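Long-range contacts in 2,3,4,5-tetrahydropyridine-2,6-dicarboxylate N-succinyltransferase (Campylobacter jejuni, PDB 2RIJ), which probably transfers a succinyl group from succinyl-CoA to tetrahydrodipicolinate, the first step of the succinylase route from this compound towards lysine: residues A[11-16]-A[60-65]; A[65-70]-A[81-86]; A[231-236]-A[249-254]; A[265-270]-A[291-296]. One frame throughout, in Å; residues are numbered along the deposited sequence.

Interaction 1: A[11-16]-A[60-65]; sequences LLIKQI and AAIMLE
Ile16 lies across one turn of helix 57-69, covering Ala61 and Glu65, where helix 6-17 crosses it in the N-terminal domain. The pair is a helix-helix packing motif: the axes of the two short segments run at 61° and come within 9.6 Å of each other, and the join is made by aliphatic side chains. Ile16 can be followed outward from CB, where it forks. The CG2 branch settles on Ala61, 3.9 Å from Ala61 CB and close to that residue's carbonyl oxygen. The other branch starts with CG1, which passes slantwise over Glu65 CB and CG, and continues to CD1, whose nearest neighbour is Glu65 CB at 3.6 Å. Extension of this branch (chi2 162°) carries CD1 over the 57-69 helix. The Glu65 chain bends at chi2 (67°); its carboxyl end still skirts Ile16 CG1, and OE1 forms a salt bridge with Lys19, just beyond helix 6-17. In one of its two conformers, Ile13 CD1 also faces Ala61 CB. Ile62 borders the same patch, and helix 87-96 adjoins the contact there, through Ala93 and Cys96 on Ile62 and Cys96 on Leu12. Two residues of helix 6-17 converge on the CD1 methyl of Ile62: Ile16 CD1 stands 3.9 Å away, and Leu12 CD2 is closer, at 3.6 Å from Ile62 CD1.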
# COMPACT_ATOMS: atom_id res chain seq x y z
N LEU A 11 44.61 54.16 -36.85
CA LEU A 11 43.85 55.11 -37.71
C LEU A 11 43.09 54.40 -38.85
O LEU A 11 42.00 54.83 -39.24
CB LEU A 11 44.76 56.22 -38.31
CG LEU A 11 44.13 57.15 -39.40
CD1 LEU A 11 42.92 57.95 -38.83
CD2 LEU A 11 45.14 58.12 -40.17
N LEU A 12 43.69 53.34 -39.40
CA LEU A 12 43.02 52.56 -40.43
C LEU A 12 41.71 51.96 -39.86
O LEU A 12 40.66 52.01 -40.50
CB LEU A 12 43.93 51.46 -40.98
CG LEU A 12 43.26 50.51 -41.99
CD1 LEU A 12 42.66 51.28 -43.18
CD2 LEU A 12 44.19 49.38 -42.41
N ILE A 13 41.80 51.35 -38.68
CA ILE A 13 40.63 50.74 -38.02
C ILE A 13 39.56 51.82 -37.80
O ILE A 13 38.38 51.58 -38.03
CB ILE A 13 41.01 50.06 -36.69
CG1 ILE A 13 42.03 48.91 -36.90
CG2 ILE A 13 39.76 49.53 -35.96
CD1 ILE A 13 41.74 48.00 -38.07
N LYS A 14 39.97 53.01 -37.36
CA LYS A 14 39.03 54.13 -37.16
C LYS A 14 38.35 54.50 -38.47
O LYS A 14 37.13 54.67 -38.52
CB LYS A 14 39.75 55.36 -36.58
CG LYS A 14 38.82 56.52 -36.19
N GLN A 15 39.10 54.59 -39.56
CA GLN A 15 38.48 54.87 -40.86
C GLN A 15 37.48 53.80 -41.31
O GLN A 15 36.42 54.12 -41.85
CB GLN A 15 39.55 55.08 -41.94
CG GLN A 15 40.29 56.36 -41.76
CD GLN A 15 41.37 56.57 -42.80
OE1 GLN A 15 41.66 55.70 -43.63
NE2 GLN A 15 42.00 57.74 -42.73
N ILE A 16 37.83 52.54 -41.13
CA ILE A 16 36.95 51.45 -41.51
C ILE A 16 35.64 51.51 -40.71
O ILE A 16 34.53 51.42 -41.28
CB ILE A 16 37.65 50.08 -41.28
CG1 ILE A 16 38.85 49.92 -42.22
CG2 ILE A 16 36.64 48.89 -41.45
CD1 ILE A 16 39.84 48.82 -41.78
N ALA A 60 38.74 42.04 -37.01
CA ALA A 60 37.49 41.86 -37.77
C ALA A 60 37.34 42.99 -38.81
O ALA A 60 36.98 42.75 -39.94
CB ALA A 60 36.30 41.85 -36.80
N ALA A 61 37.70 44.21 -38.42
CA ALA A 61 37.60 45.39 -39.30
C ALA A 61 38.49 45.22 -40.53
O ALA A 61 38.06 45.50 -41.64
CB ALA A 61 37.98 46.66 -38.55
N ILE A 62 39.72 44.71 -40.31
CA ILE A 62 40.69 44.49 -41.39
C ILE A 62 40.12 43.46 -42.36
O ILE A 62 40.20 43.66 -43.54
CB ILE A 62 42.10 44.04 -40.89
CG1 ILE A 62 42.78 45.13 -40.04
CG2 ILE A 62 42.98 43.61 -42.05
CD1 ILE A 62 42.84 46.54 -40.70
N MSE A 63 39.50 42.40 -41.86
CA MSE A 63 38.93 41.34 -42.70
C MSE A 63 37.75 41.82 -43.51
O MSE A 63 37.64 41.55 -44.70
CB MSE A 63 38.43 40.16 -41.86
CG MSE A 63 39.50 39.38 -41.15
SE MSE A 63 40.99 38.83 -42.27
CE MSE A 63 40.07 38.23 -43.89
N LEU A 64 36.83 42.52 -42.85
CA LEU A 64 35.67 43.10 -43.53
C LEU A 64 36.12 44.09 -44.60
O LEU A 64 35.57 44.13 -45.71
CB LEU A 64 34.76 43.78 -42.52
CG LEU A 64 34.05 42.78 -41.59
CD1 LEU A 64 33.36 43.52 -40.45
CD2 LEU A 64 33.07 41.90 -42.40
N GLU A 65 37.13 44.90 -44.26
CA GLU A 65 37.68 45.85 -45.24
C GLU A 65 38.35 45.15 -46.46
O GLU A 65 38.31 45.68 -47.55
CB GLU A 65 38.63 46.81 -44.56
CG GLU A 65 39.27 47.83 -45.47
CD GLU A 65 38.30 48.86 -46.05
OE1 GLU A 65 37.12 48.94 -45.63
OE2 GLU A 65 38.74 49.61 -46.95

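Interaction 2: A[65-70]-A[81-86]; sequences EAFMQR and FVQTLK
Phe67 projects from helix 57-69 onto strand 80-84, and its ring is the centre of the tightly packed half of the contact. Gln83 CG lies over one face, 3.9 Å from the ring centroid in a CH-pi contact, and Gln83 CB sits above the rim of that face. Phe81 directs its edge toward the Phe67 face in an offset edge-to-face pair, with centroids 5.6 Å apart and planes inclined at 72°. Leu85 CD2 completes this cluster with an approach of 3.6 Å to Phe67 CZ. At the ring edge, the carbonyl oxygen of Thr84 lies near the plane, 3.5 Å from Phe67 CE1.

The polar side is looser and bridged by water. Arg70 takes the crowded first torsion, CG between the backbone N and the carbonyl carbon (chi1 62°), then extends toward the strand. A water accepts from Arg70 NH2 at 3.1 Å and donates to Thr84 O at 2.6 Å. Lys86 CD covers a guanidinium face, 3.7 Å above its plane, although the two cationic ends are near each other. Asp89 probably offsets this charge, since it forms a salt bridge with Arg70 NE and also accepts from Lys86 N, the N-cap residue of the following helix. With Phe126 of the adjoining strand touching Phe67 and Phe81, this is an alpha+beta arrangement, a helix packed through an aromatic side chain on an antiparallel sheet.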
# COMPACT_ATOMS: atom_id res chain seq x y z
N GLU A 65 37.13 44.90 -44.26
CA GLU A 65 37.68 45.85 -45.24
C GLU A 65 38.35 45.15 -46.46
O GLU A 65 38.31 45.68 -47.55
CB GLU A 65 38.63 46.81 -44.56
CG GLU A 65 39.27 47.83 -45.47
CD GLU A 65 38.30 48.86 -46.05
OE1 GLU A 65 37.12 48.94 -45.63
OE2 GLU A 65 38.74 49.61 -46.95
N ALA A 66 38.95 43.98 -46.27
CA ALA A 66 39.53 43.26 -47.39
C ALA A 66 38.47 42.99 -48.46
O ALA A 66 38.73 43.10 -49.64
CB ALA A 66 40.17 41.97 -46.91
N PHE A 67 37.27 42.66 -48.02
CA PHE A 67 36.15 42.36 -48.88
C PHE A 67 35.60 43.64 -49.48
O PHE A 67 35.39 43.72 -50.68
CB PHE A 67 35.06 41.64 -48.11
CG PHE A 67 35.44 40.24 -47.67
CD1 PHE A 67 35.76 39.28 -48.59
CD2 PHE A 67 35.42 39.90 -46.34
CE1 PHE A 67 36.11 38.01 -48.18
CE2 PHE A 67 35.76 38.59 -45.92
CZ PHE A 67 36.11 37.67 -46.85
N MSE A 68 35.40 44.65 -48.64
CA MSE A 68 34.86 45.92 -49.12
C MSE A 68 35.77 46.56 -50.15
O MSE A 68 35.28 47.13 -51.13
CB MSE A 68 34.59 46.87 -47.98
CG MSE A 68 33.42 46.41 -47.13
SE MSE A 68 32.93 47.72 -45.75
CE MSE A 68 34.30 47.38 -44.35
N GLN A 69 37.08 46.44 -49.91
CA GLN A 69 38.13 46.97 -50.77
C GLN A 69 37.99 46.44 -52.19
O GLN A 69 38.24 47.18 -53.14
CB GLN A 69 39.56 46.74 -50.21
CG GLN A 69 40.23 48.03 -49.70
N ARG A 70 37.58 45.19 -52.36
CA ARG A 70 37.33 44.66 -53.70
C ARG A 70 35.87 44.67 -54.14
O ARG A 70 35.49 43.91 -55.03
CB ARG A 70 37.90 43.26 -53.87
CG ARG A 70 37.36 42.17 -52.98
CD ARG A 70 38.12 40.89 -53.32
NE ARG A 70 37.84 39.76 -52.45
CZ ARG A 70 36.78 38.98 -52.55
NH1 ARG A 70 35.89 39.16 -53.52
NH2 ARG A 70 36.63 37.97 -51.71
N PHE A 81 27.41 37.62 -41.66
CA PHE A 81 28.10 37.79 -42.94
C PHE A 81 29.08 36.65 -43.12
O PHE A 81 29.85 36.32 -42.22
CB PHE A 81 28.75 39.20 -43.04
CG PHE A 81 29.68 39.36 -44.21
CD1 PHE A 81 29.20 39.61 -45.49
CD2 PHE A 81 31.05 39.30 -44.02
CE1 PHE A 81 30.08 39.76 -46.56
CE2 PHE A 81 31.93 39.45 -45.09
CZ PHE A 81 31.43 39.69 -46.36
N VAL A 82 28.97 35.99 -44.29
CA VAL A 82 29.81 34.87 -44.67
C VAL A 82 30.37 35.14 -46.05
O VAL A 82 29.63 35.49 -46.96
CB VAL A 82 28.99 33.56 -44.71
CG1 VAL A 82 29.84 32.38 -45.12
CG2 VAL A 82 28.30 33.30 -43.34
N GLN A 83 31.67 34.95 -46.24
CA GLN A 83 32.27 35.15 -47.56
C GLN A 83 33.52 34.34 -47.73
O GLN A 83 34.38 34.33 -46.86
CB GLN A 83 32.62 36.64 -47.72
CG GLN A 83 32.88 37.10 -49.15
CD GLN A 83 31.60 37.27 -49.97
OE1 GLN A 83 30.50 37.35 -49.44
NE2 GLN A 83 31.76 37.30 -51.26
N THR A 84 33.65 33.72 -48.90
CA THR A 84 34.85 32.96 -49.29
C THR A 84 36.01 33.89 -49.40
O THR A 84 35.89 34.97 -49.98
CB THR A 84 34.63 32.27 -50.68
OG1 THR A 84 33.61 31.30 -50.54
CG2 THR A 84 35.90 31.59 -51.22
N LEU A 85 37.15 33.47 -48.84
CA LEU A 85 38.39 34.21 -48.94
C LEU A 85 39.15 33.87 -50.23
O LEU A 85 39.26 32.70 -50.62
CB LEU A 85 39.30 33.91 -47.73
CG LEU A 85 38.82 34.52 -46.42
CD1 LEU A 85 39.37 33.67 -45.28
CD2 LEU A 85 39.26 36.03 -46.34
N LYS A 86 39.62 34.92 -50.89
CA LYS A 86 40.58 34.85 -51.98
C LYS A 86 41.98 35.16 -51.44
O LYS A 86 42.11 35.80 -50.39
CB LYS A 86 40.19 35.87 -53.06
CG LYS A 86 38.83 35.57 -53.63
CD LYS A 86 38.47 36.47 -54.75
CE LYS A 86 37.28 35.92 -55.48
NZ LYS A 86 36.90 36.75 -56.63
O HOH W 1 34.73 35.59 -52.22

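Interaction 3: A[231-236]-A[249-254]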
# COMPACT_ATOMS: atom_id res chain seq x y z
N SER A 231 28.72 21.62 -24.05
CA SER A 231 29.56 22.48 -23.24
C SER A 231 29.94 21.76 -21.94
O SER A 231 29.08 21.49 -21.10
CB SER A 231 28.83 23.78 -22.96
OG SER A 231 29.62 24.65 -22.19
N LEU A 232 31.20 21.40 -21.82
CA LEU A 232 31.71 20.69 -20.66
C LEU A 232 32.66 21.57 -19.85
O LEU A 232 33.72 21.95 -20.33
CB LEU A 232 32.43 19.44 -21.13
CG LEU A 232 31.68 18.50 -22.11
CD1 LEU A 232 32.59 17.26 -22.34
CD2 LEU A 232 30.25 18.11 -21.59
N ALA A 233 32.28 21.89 -18.61
CA ALA A 233 33.15 22.66 -17.71
C ALA A 233 34.39 21.85 -17.42
O ALA A 233 34.35 20.61 -17.41
CB ALA A 233 32.42 23.05 -16.41
N ALA A 234 35.50 22.56 -17.24
CA ALA A 234 36.81 21.97 -16.93
C ALA A 234 36.66 21.00 -15.75
O ALA A 234 36.01 21.30 -14.74
CB ALA A 234 37.89 23.09 -16.63
N GLY A 235 37.23 19.80 -15.91
CA GLY A 235 37.18 18.83 -14.87
C GLY A 235 36.07 17.82 -15.05
O GLY A 235 35.99 16.88 -14.29
N THR A 236 35.18 18.01 -16.05
CA THR A 236 34.14 17.00 -16.29
C THR A 236 34.70 15.69 -16.85
O THR A 236 35.67 15.71 -17.62
CB THR A 236 33.12 17.62 -17.27
OG1 THR A 236 32.51 18.76 -16.62
CG2 THR A 236 32.00 16.62 -17.75
N ALA A 249 23.86 21.42 -24.39
CA ALA A 249 23.72 20.73 -23.12
C ALA A 249 25.09 20.60 -22.50
O ALA A 249 26.10 20.63 -23.20
CB ALA A 249 23.10 19.29 -23.30
N GLY A 250 25.12 20.43 -21.19
CA GLY A 250 26.35 20.06 -20.50
C GLY A 250 26.40 20.43 -19.04
O GLY A 250 25.39 20.36 -18.32
N THR A 251 27.60 20.83 -18.62
CA THR A 251 27.95 20.95 -17.23
C THR A 251 28.50 22.36 -17.01
O THR A 251 29.18 22.91 -17.88
CB THR A 251 29.00 19.91 -16.78
OG1 THR A 251 30.24 20.08 -17.49
CG2 THR A 251 28.47 18.47 -17.02
N THR A 252 28.21 22.91 -15.87
CA THR A 252 28.77 24.22 -15.51
C THR A 252 29.83 24.16 -14.42
O THR A 252 30.36 25.19 -14.02
CB THR A 252 27.68 25.22 -15.16
OG1 THR A 252 26.92 24.75 -14.04
CG2 THR A 252 26.74 25.46 -16.39
N GLY A 253 30.21 22.97 -14.01
CA GLY A 253 31.37 22.78 -13.16
C GLY A 253 31.78 21.36 -13.34
O GLY A 253 31.11 20.59 -14.05
N ALA A 254 32.86 20.97 -12.69
CA ALA A 254 33.33 19.58 -12.82
C ALA A 254 32.28 18.61 -12.30
O ALA A 254 31.89 18.71 -11.15
CB ALA A 254 34.66 19.40 -12.05
O HOH W 2 29.13 25.04 -19.42
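Thr251 OG1 is engaged by two groups of the 231-236 segment: it accepts from Ala233 N at 2.9 Å and donates to Thr236 OG1 at 2.8 Å. Thr236 OG1 in turn donates to Ala233 O at 2.7 Å, and Thr236 N reaches the same oxygen from the same face of its carbonyl plane. The relay therefore ties the type II turn from Ala233 to Thr236 to the neighbouring strand. The two threonine side chains meet tip to tip, Thr251 placing its hydroxyl between its own backbone N and carbonyl carbon (chi1 62°).

Next to this relay, Ser231 N bonds to Ala249 O, and Thr251 N returns a bond of 3.0 Å to Ser231 O. This pairing joins successive coils of the left-handed parallel beta-helix formed by the hexapeptide repeats of this family. Gly250 CA comes within 3.1 Å of Ser231 O, a spacing that its lack of a side chain permits.

At the turn, the Ala233 methyl rests on Gly253 N, and Ala254 CB lies 3.6 Å from both Ala234 O and Gly235 O. A water donates to Ser231 OG and to Thr251 O, bridging the two segments.

Interaction 4: A[265-270]-A[291-296]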
# COMPACT_ATOMS: atom_id res chain seq x y z
N ALA A 265 19.57 20.85 -21.33
CA ALA A 265 19.78 20.48 -19.90
C ALA A 265 21.17 20.93 -19.47
O ALA A 265 22.15 20.82 -20.26
CB ALA A 265 19.59 18.97 -19.69
N ILE A 266 21.23 21.46 -18.25
CA ILE A 266 22.45 21.95 -17.63
C ILE A 266 22.59 21.31 -16.27
O ILE A 266 21.62 21.26 -15.49
CB ILE A 266 22.46 23.51 -17.45
CG1 ILE A 266 22.33 24.22 -18.81
CG2 ILE A 266 23.75 23.96 -16.78
CD1 ILE A 266 22.06 25.75 -18.70
N VAL A 267 23.79 20.81 -16.00
CA VAL A 267 24.14 20.13 -14.75
C VAL A 267 25.21 20.96 -14.02
O VAL A 267 26.24 21.27 -14.58
CB VAL A 267 24.59 18.69 -15.02
CG1 VAL A 267 24.98 17.95 -13.74
CG2 VAL A 267 23.49 17.92 -15.81
N GLY A 268 24.96 21.26 -12.76
CA GLY A 268 25.79 22.17 -11.97
C GLY A 268 26.98 21.46 -11.35
O GLY A 268 27.02 20.23 -11.24
N GLU A 269 27.94 22.26 -10.92
CA GLU A 269 29.20 21.79 -10.35
C GLU A 269 29.07 20.77 -9.24
O GLU A 269 28.28 20.94 -8.28
CB GLU A 269 29.93 23.02 -9.77
CG GLU A 269 31.27 22.71 -9.18
CD GLU A 269 31.97 24.05 -8.83
OE1 GLU A 269 31.52 24.71 -7.86
OE2 GLU A 269 32.88 24.46 -9.59
N GLY A 270 29.90 19.72 -9.33
CA GLY A 270 29.97 18.71 -8.31
C GLY A 270 28.88 17.66 -8.39
O GLY A 270 28.78 16.83 -7.52
N ILE A 291 15.36 22.24 -18.50
CA ILE A 291 15.69 21.60 -17.23
C ILE A 291 17.14 21.86 -16.81
O ILE A 291 18.05 21.72 -17.61
CB ILE A 291 15.41 20.11 -17.35
CG1 ILE A 291 13.88 19.93 -17.42
CG2 ILE A 291 15.99 19.30 -16.19
CD1 ILE A 291 13.46 18.61 -17.86
N SER A 292 17.33 22.32 -15.57
CA SER A 292 18.63 22.53 -14.95
C SER A 292 18.71 21.70 -13.67
O SER A 292 17.74 21.64 -12.93
CB SER A 292 18.81 24.00 -14.55
OG SER A 292 18.80 24.87 -15.66
N VAL A 293 19.85 21.06 -13.43
CA VAL A 293 20.12 20.39 -12.18
C VAL A 293 21.20 21.22 -11.50
O VAL A 293 22.17 21.64 -12.13
CB VAL A 293 20.55 18.95 -12.49
CG1 VAL A 293 21.24 18.28 -11.35
CG2 VAL A 293 19.32 18.14 -13.03
N GLY A 294 21.04 21.50 -10.21
CA GLY A 294 21.95 22.42 -9.52
C GLY A 294 23.25 21.76 -9.11
O GLY A 294 23.62 20.71 -9.59
N LYS A 295 23.94 22.41 -8.18
CA LYS A 295 25.22 21.96 -7.69
C LYS A 295 25.14 20.77 -6.74
O LYS A 295 24.22 20.66 -5.94
CB LYS A 295 25.91 23.10 -6.92
CG LYS A 295 26.27 24.26 -7.78
CD LYS A 295 27.10 25.26 -7.00
CE LYS A 295 27.23 26.55 -7.77
NZ LYS A 295 28.29 27.43 -7.17
N ALA A 296 26.11 19.88 -6.85
CA ALA A 296 26.24 18.77 -5.93
C ALA A 296 24.96 17.90 -5.88
O ALA A 296 24.56 17.44 -4.83
CB ALA A 296 26.61 19.30 -4.50
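Ile266 O receives the backbone N-H of Val293 in a nearly straight bond of 2.7 Å, with 170° at the hydrogen. Ile266 N bonds in turn to Ile291 O at 3.3 Å, so Ile266 uses both of its peptide groups on the neighbouring segment, as parallel strands do. Beyond the short strands, Gly268 N lies 2.9 Å from Val293 O in a weak, bent bond, with a longer weak one to Gly294 O. The pairing resumes where Ala296 N donates to Glu269 O at 2.8 Å. Carbon donors add to this pattern: Ala265 CA points its hydrogen at Ile291 O, 3.1 Å away. Gly268, having no side chain, lets the chains approach closely beside Gly294 and Lys295.

Ile266 and Ser292 share one sheet face, where Arg156 touches Ile266 and donates to Ser292 OG. Val267 and Val293 share the other face, their CG1 methyls 4.5 Å apart, and Ile279 packs against Val267 and against Ala265 and Ile291 nearby. Toward the C-terminal end of the segments, Lys295 CB rests 3.5 Å from Glu269 O, but the charged ends of Glu269 and Lys295 remain beyond salt-bridge distance. Cohesion between these coils of the left-handed beta-helix thus rests chiefly on peptide hydrogen bonds, with the nearby opposite charges probably contributing only a modest attraction.

In the fold
Interactions 1 and 2 share helix 57-69 and Glu65 in the N-terminal domain, whereas interactions 3 and 4 lie in the beta-helix; the centres of 1 and 4 are about 42 Å apart, on opposite sides of the chain's centre. Interaction 1 is buried and aliphatic, while interaction 2 runs from an aromatic interior to a watered, charged rim. The two meet where Leu64 packs on Phe81. Interactions 3 and 4 are partly buried and held mainly by backbone bonds, with threonine hydroxyls prominent in interaction 3. They lie on successive coils, with strands 250-251 and 266-267 neighbours in one parallel sheet.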